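Local coordinates for protein AgaA (Rhizobium radiobacter, PDB 6HLX) that binds the opine agropinic acid as the periplasmic solute-binding protein of an ABC transporter that imports it into the bacterium, at residues G2-G7 / L478-T483; G10-L15 / R170-K175. One frame throughout, in Å; residues are numbered along the deposited sequence. Where two conformers were deposited one is given.

Contact 1 of 2, residues G2-G7 / L478-T483; sequences GTLYFG and LSIENT. With ACT (acetate ion), chain M.
Leu4 and Thr483 mark the nearest backbone approach, their CA atoms 8.9 Å apart, where the N-terminal strand 3-8 passes the end of a 3-10 segment that runs to Glu481. At this separation the side chains alone bridge the gap. Leu4 extends CD1 to the methyl of Thr483, 3.7 Å from CG2, and the two side chains cross at about a right angle. Ile480 fills the next position: its terminal CD1 lies 4.3 Å from CD2 of Leu4 and 4.1 Å from CD2 of Phe6, meeting the Phe6 ring at its edge, near the ring plane.

Thr483 divides its two branches between two tasks. With chi1 at -53°, CG2 stands anti to the backbone N and faces Leu4, while OG1 turns back along its own chain and donates to Ser479 O at 3.0 Å. The hydroxyl reaches that carbonyl from above its plane, and Asn482 N, also 3.0 Å from Ser479 O, arrives from the opposite face. The hydroxyl bond holds the chi1 that turns the methyl to Leu4, while the Asn482 N bond closes the turn. At the N-terminal end of the segment, Gly2 N makes a weak hydrogen bond of 3.3 Å to OXT of an acetate, probably from the crystallisation liquor, and a hydrogen bond to Asp189 OD2.

This C-terminal turn packs on one face of the mixed sheet, in which strand 3-8 lies between strands 190-195 and 213-214. Ile480 also touches Val191 and Tyr193 of strand 190-195 and Ala31 of helix 23-32, and Phe6 touches Thr27 of that helix and Ile213 of strand 213-214.

Contact 2 of 2, residues G10-L15 / R170-K175; sequences GEPSTL and REITVK. With ZN (zinc ion), chain N.
Ile172 reaches from strand 171-176 to Pro12 and Leu15 in the loop that follows strand 3-8, a small apolar cluster where that loop packs against the mixed sheet of a periplasmic binding protein fold. Its terminal methyl makes all the contacts: CD1 of Ile172 sits against the proline ring, 4.1 Å from both CG and CD of Pro12, and meets Leu15 tip to tip, 4.1 Å from CD1 of Leu15. The CB bond of Ile172 already points at the loop, and CG1, anti to the carbonyl carbon (chi1 -71°), together with an extended chi2 of 160° carries CD1 to it.

Around this trio, Trp166 of strand 161-167 and Val28 of helix 23-32 each touch both Leu15 and Ile172, while Phe195 of strand 190-195 touches Pro12 and Glu11. Through OE1, Glu11 ties the loop to strand 161-167 by accepting from Trp166 NE1, and to the turn after it by accepting from Gly169 N. Beyond that turn the strand opens with a classic beta bulge, in which Arg170 and Glu171 both face Thr167.

Next to Ile172, Glu171 points away from the loop and binds zinc. The carboxylate holds the metal with both oxygens, OE1 at 2.3 Å and OE2 at 2.2 Å from the zinc ion, and ND1 of His192 on the neighbouring strand is the third protein atom bound to it.

The centres of the two contacts lie 14 Å apart, and each has one strand in the same mixed sheet and one segment packed on it; strand 190-195 separates strand 171-176 of contact 2 from strand 3-8 of contact 1. Helix 23-32 packs against side chains of both. Along the chain the order is 2-7, 10-15, 170-175, 478-483, so contact 2 forms within the span that contact 1 brings together. Residues from the N-terminus, 170-175 and near the C-terminus thus come together around one sheet. The side chains of Phe6 and Pro12 lie about 12 Å and about 10 Å from the bound agropinic acid, so these residues do not touch the ligand and the contacts are packing within the lobe.

Contact 1 of 2, residues G2-G7 / L478-T483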
loop_
_atom_site.group_PDB
_atom_site.type_symbol
_atom_site.label_atom_id
_atom_site.label_comp_id
_atom_site.label_asym_id
_atom_site.label_seq_id
_atom_site.Cartn_x
_atom_site.Cartn_y
_atom_site.Cartn_z
ATOM N N GLY A 2 7.445 -15.867 24.804
ATOM C CA GLY A 2 8.505 -15.845 23.808
ATOM C C GLY A 2 8.576 -14.533 23.059
ATOM O O GLY A 2 7.636 -13.725 23.094
ATOM N N THR A 3 9.714 -14.327 22.383
ATOM C CA THR A 3 10.012 -13.125 21.611
ATOM C C THR A 3 10.223 -13.541 20.149
ATOM O O THR A 3 10.740 -14.638 19.896
ATOM C CB THR A 3 11.235 -12.425 22.261
ATOM O OG1 THR A 3 10.900 -12.053 23.604
ATOM C CG2 THR A 3 11.707 -11.203 21.505
ATOM N N LEU A 4 9.876 -12.665 19.215
ATOM C CA LEU A 4 10.079 -12.956 17.805
ATOM C C LEU A 4 10.905 -11.826 17.194
ATOM O O LEU A 4 10.647 -10.657 17.476
ATOM C CB LEU A 4 8.718 -13.099 17.101
ATOM C CG LEU A 4 8.757 -13.570 15.631
ATOM C CD1 LEU A 4 7.611 -14.486 15.316
ATOM C CD2 LEU A 4 8.783 -12.388 14.682
ATOM N N TYR A 5 11.899 -12.184 16.371
ATOM C CA TYR A 5 12.726 -11.199 15.659
ATOM C C TYR A 5 12.238 -11.229 14.211
ATOM O O TYR A 5 12.222 -12.299 13.572
ATOM C CB TYR A 5 14.212 -11.562 15.734
ATOM C CG TYR A 5 14.828 -11.547 17.128
ATOM C CD1 TYR A 5 14.200 -10.895 18.191
ATOM C CD2 TYR A 5 16.052 -12.155 17.372
ATOM C CE1 TYR A 5 14.753 -10.897 19.474
ATOM C CE2 TYR A 5 16.634 -12.128 18.644
ATOM C CZ TYR A 5 15.996 -11.469 19.682
ATOM O OH TYR A 5 16.577 -11.434 20.937
ATOM N N PHE A 6 11.832 -10.056 13.717
ATOM C CA PHE A 6 11.224 -9.904 12.391
ATOM C C PHE A 6 12.150 -9.027 11.539
ATOM O O PHE A 6 12.361 -7.857 11.857
ATOM C CB PHE A 6 9.867 -9.224 12.576
ATOM C CG PHE A 6 8.899 -9.247 11.409
ATOM C CD1 PHE A 6 9.206 -8.605 10.207
ATOM C CD2 PHE A 6 7.658 -9.863 11.531
ATOM C CE1 PHE A 6 8.285 -8.595 9.146
ATOM C CE2 PHE A 6 6.729 -9.825 10.483
ATOM C CZ PHE A 6 7.049 -9.205 9.297
ATOM N N GLY A 7 12.689 -9.605 10.480
ATOM C CA GLY A 7 13.595 -8.903 9.592
ATOM C C GLY A 7 12.827 -8.109 8.556
ATOM O O GLY A 7 12.268 -8.687 7.618
ATOM N N LEU A 478 -0.601 -7.052 10.436
ATOM C CA LEU A 478 -1.742 -7.220 11.356
ATOM C C LEU A 478 -1.755 -8.620 11.988
ATOM O O LEU A 478 -2.152 -8.777 13.152
ATOM C CB LEU A 478 -3.060 -7.062 10.587
ATOM C CG LEU A 478 -3.526 -5.633 10.351
ATOM C CD1 LEU A 478 -4.617 -5.581 9.248
ATOM C CD2 LEU A 478 -4.072 -5.033 11.655
ATOM N N SER A 479 -1.343 -9.647 11.219
ATOM C CA SER A 479 -1.398 -11.032 11.683
ATOM C C SER A 479 -0.386 -11.349 12.817
ATOM O O SER A 479 -0.423 -12.451 13.373
ATOM C CB SER A 479 -1.249 -11.999 10.508
ATOM O OG SER A 479 0.104 -12.095 10.088
ATOM N N ILE A 480 0.512 -10.384 13.164
ATOM C CA ILE A 480 1.477 -10.622 14.262
ATOM C C ILE A 480 0.748 -10.899 15.596
ATOM O O ILE A 480 1.311 -11.535 16.478
ATOM C CB ILE A 480 2.508 -9.456 14.380
ATOM C CG1 ILE A 480 3.810 -9.884 15.172
ATOM C CG2 ILE A 480 1.884 -8.173 14.959
ATOM C CD1 ILE A 480 4.773 -10.815 14.348
ATOM N N GLU A 481 -0.501 -10.425 15.742
ATOM C CA GLU A 481 -1.234 -10.670 16.992
ATOM C C GLU A 481 -1.615 -12.146 17.174
ATOM O O GLU A 481 -2.015 -12.537 18.269
ATOM C CB GLU A 481 -2.476 -9.779 17.093
ATOM C CG GLU A 481 -3.590 -10.116 16.108
ATOM C CD GLU A 481 -4.863 -9.315 16.327
ATOM O OE1 GLU A 481 -4.906 -8.532 17.297
ATOM O OE2 GLU A 481 -5.820 -9.479 15.541
ATOM N N ASN A 482 -1.569 -12.935 16.087
ATOM C CA ASN A 482 -1.909 -14.367 16.112
ATOM C C ASN A 482 -0.669 -15.246 16.052
ATOM O O ASN A 482 -0.780 -16.473 16.073
ATOM C CB ASN A 482 -2.732 -14.694 14.869
ATOM C CG ASN A 482 -4.010 -13.906 14.758
ATOM O OD1 ASN A 482 -4.691 -13.638 15.756
ATOM N ND2 ASN A 482 -4.363 -13.546 13.534
ATOM N N THR A 483 0.486 -14.628 15.836
ATOM C CA THR A 483 1.738 -15.358 15.637
ATOM C C THR A 483 2.235 -15.982 16.936
ATOM O O THR A 483 2.140 -15.364 17.994
ATOM C CB THR A 483 2.751 -14.438 14.958
ATOM O OG1 THR A 483 2.134 -13.905 13.761
ATOM C CG2 THR A 483 4.060 -15.166 14.602
HETATM C C ACT M . 8.511 -19.942 26.122
HETATM O O ACT M . 8.195 -20.642 25.126
HETATM O OXT ACT M . 8.592 -18.685 26.128
HETATM C CH3 ACT M . 8.811 -20.691 27.444
#

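Contact 2 of 2, residues G10-L15 / R170-K175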
loop_
_atom_site.group_PDB
_atom_site.type_symbol
_atom_site.label_atom_id
_atom_site.label_comp_id
_atom_site.label_asym_id
_atom_site.label_seq_id
_atom_site.Cartn_x
_atom_site.Cartn_y
_atom_site.Cartn_z
ATOM N N GLY A 10 13.524 -2.662 5.409
ATOM C CA GLY A 10 14.056 -1.323 5.616
ATOM C C GLY A 10 13.659 -0.723 6.943
ATOM O O GLY A 10 12.761 -1.224 7.621
ATOM N N GLU A 11 14.268 0.415 7.251
ATOM C CA GLU A 11 13.933 1.166 8.443
ATOM C C GLU A 11 12.805 2.146 8.095
ATOM O O GLU A 11 12.944 2.914 7.140
ATOM C CB GLU A 11 15.173 1.925 8.946
ATOM C CG GLU A 11 14.904 2.846 10.121
ATOM C CD GLU A 11 16.151 3.329 10.850
ATOM O OE1 GLU A 11 16.046 3.645 12.056
ATOM O OE2 GLU A 11 17.234 3.391 10.222
ATOM N N PRO A 12 11.706 2.184 8.874
ATOM C CA PRO A 12 10.638 3.155 8.554
ATOM C C PRO A 12 11.155 4.594 8.628
ATOM O O PRO A 12 11.863 4.970 9.580
ATOM C CB PRO A 12 9.604 2.916 9.664
ATOM C CG PRO A 12 9.811 1.448 10.049
ATOM C CD PRO A 12 11.325 1.305 9.997
ATOM N N SER A 13 10.811 5.403 7.624
ATOM C CA SER A 13 11.194 6.822 7.609
ATOM C C SER A 13 10.418 7.568 8.708
ATOM O O SER A 13 10.914 8.545 9.270
ATOM C CB SER A 13 10.884 7.431 6.245
ATOM O OG SER A 13 9.502 7.283 5.973
ATOM N N THR A 14 9.214 7.059 9.043
ATOM C CA THR A 14 8.355 7.603 10.098
ATOM C C THR A 14 7.298 6.597 10.534
ATOM O O THR A 14 6.903 5.725 9.757
ATOM C CB THR A 14 7.676 8.930 9.672
ATOM O OG1 THR A 14 6.999 9.469 10.824
ATOM C CG2 THR A 14 6.682 8.761 8.506
ATOM N N LEU A 15 6.832 6.734 11.785
ATOM C CA LEU A 15 5.713 5.941 12.264
ATOM C C LEU A 15 4.462 6.847 12.357
ATOM O O LEU A 15 3.411 6.389 12.797
ATOM C CB LEU A 15 6.020 5.271 13.602
ATOM C CG LEU A 15 7.084 4.157 13.555
ATOM C CD1 LEU A 15 7.297 3.571 14.956
ATOM C CD2 LEU A 15 6.659 3.031 12.587
ATOM N N ARG A 170 18.916 0.192 13.541
ATOM C CA ARG A 170 18.982 -1.200 13.971
ATOM C C ARG A 170 17.622 -1.859 14.144
ATOM O O ARG A 170 17.354 -2.871 13.484
ATOM C CB ARG A 170 19.833 -1.338 15.254
ATOM C CG ARG A 170 19.823 -2.745 15.829
ATOM C CD ARG A 170 20.883 -2.995 16.897
ATOM N NE ARG A 170 20.744 -4.338 17.481
ATOM C CZ ARG A 170 21.174 -5.463 16.905
ATOM N NH1 ARG A 170 20.979 -6.635 17.494
ATOM N NH2 ARG A 170 21.795 -5.423 15.730
ATOM N N GLU A 171 16.790 -1.349 15.075
ATOM C CA GLU A 171 15.503 -2.008 15.303
ATOM C C GLU A 171 14.484 -1.169 16.052
ATOM O O GLU A 171 14.837 -0.213 16.740
ATOM C CB GLU A 171 15.701 -3.338 16.076
ATOM C CG GLU A 171 16.231 -3.170 17.495
ATOM C CD GLU A 171 16.254 -4.459 18.303
ATOM O OE1 GLU A 171 15.979 -5.539 17.726
ATOM O OE2 GLU A 171 16.555 -4.385 19.511
ATOM N N ILE A 172 13.222 -1.596 15.958
ATOM C CA ILE A 172 12.118 -1.086 16.780
ATOM C C ILE A 172 11.651 -2.283 17.610
ATOM O O ILE A 172 11.420 -3.359 17.044
ATOM C CB ILE A 172 10.950 -0.517 15.940
ATOM C CG1 ILE A 172 11.359 0.825 15.271
ATOM C CG2 ILE A 172 9.665 -0.364 16.800
ATOM C CD1 ILE A 172 10.503 1.223 14.058
ATOM N N THR A 173 11.545 -2.118 18.931
ATOM C CA THR A 173 11.046 -3.177 19.813
ATOM C C THR A 173 9.646 -2.807 20.308
ATOM O O THR A 173 9.390 -1.654 20.665
ATOM C CB THR A 173 12.021 -3.474 20.969
ATOM O OG1 THR A 173 13.337 -3.714 20.459
ATOM C CG2 THR A 173 11.568 -4.658 21.833
ATOM N N VAL A 174 8.735 -3.782 20.302
ATOM C CA VAL A 174 7.371 -3.602 20.795
ATOM C C VAL A 174 7.117 -4.705 21.823
ATOM O O VAL A 174 7.706 -5.794 21.708
ATOM C CB VAL A 174 6.308 -3.563 19.676
ATOM C CG1 VAL A 174 6.634 -2.459 18.652
ATOM C CG2 VAL A 174 6.167 -4.927 19.000
ATOM N N LYS A 175 6.248 -4.435 22.813
ATOM C CA LYS A 175 5.977 -5.381 23.901
ATOM C C LYS A 175 4.482 -5.608 24.016
ATOM O O LYS A 175 3.705 -4.690 23.774
ATOM C CB LYS A 175 6.460 -4.811 25.249
ATOM C CG LYS A 175 7.967 -4.686 25.393
ATOM C CD LYS A 175 8.341 -4.136 26.776
ATOM C CE LYS A 175 9.828 -3.901 26.884
ATOM N NZ LYS A 175 10.471 -4.872 27.804
HETATM ZN ZN ZN N . 16.289 -6.562 19.741
#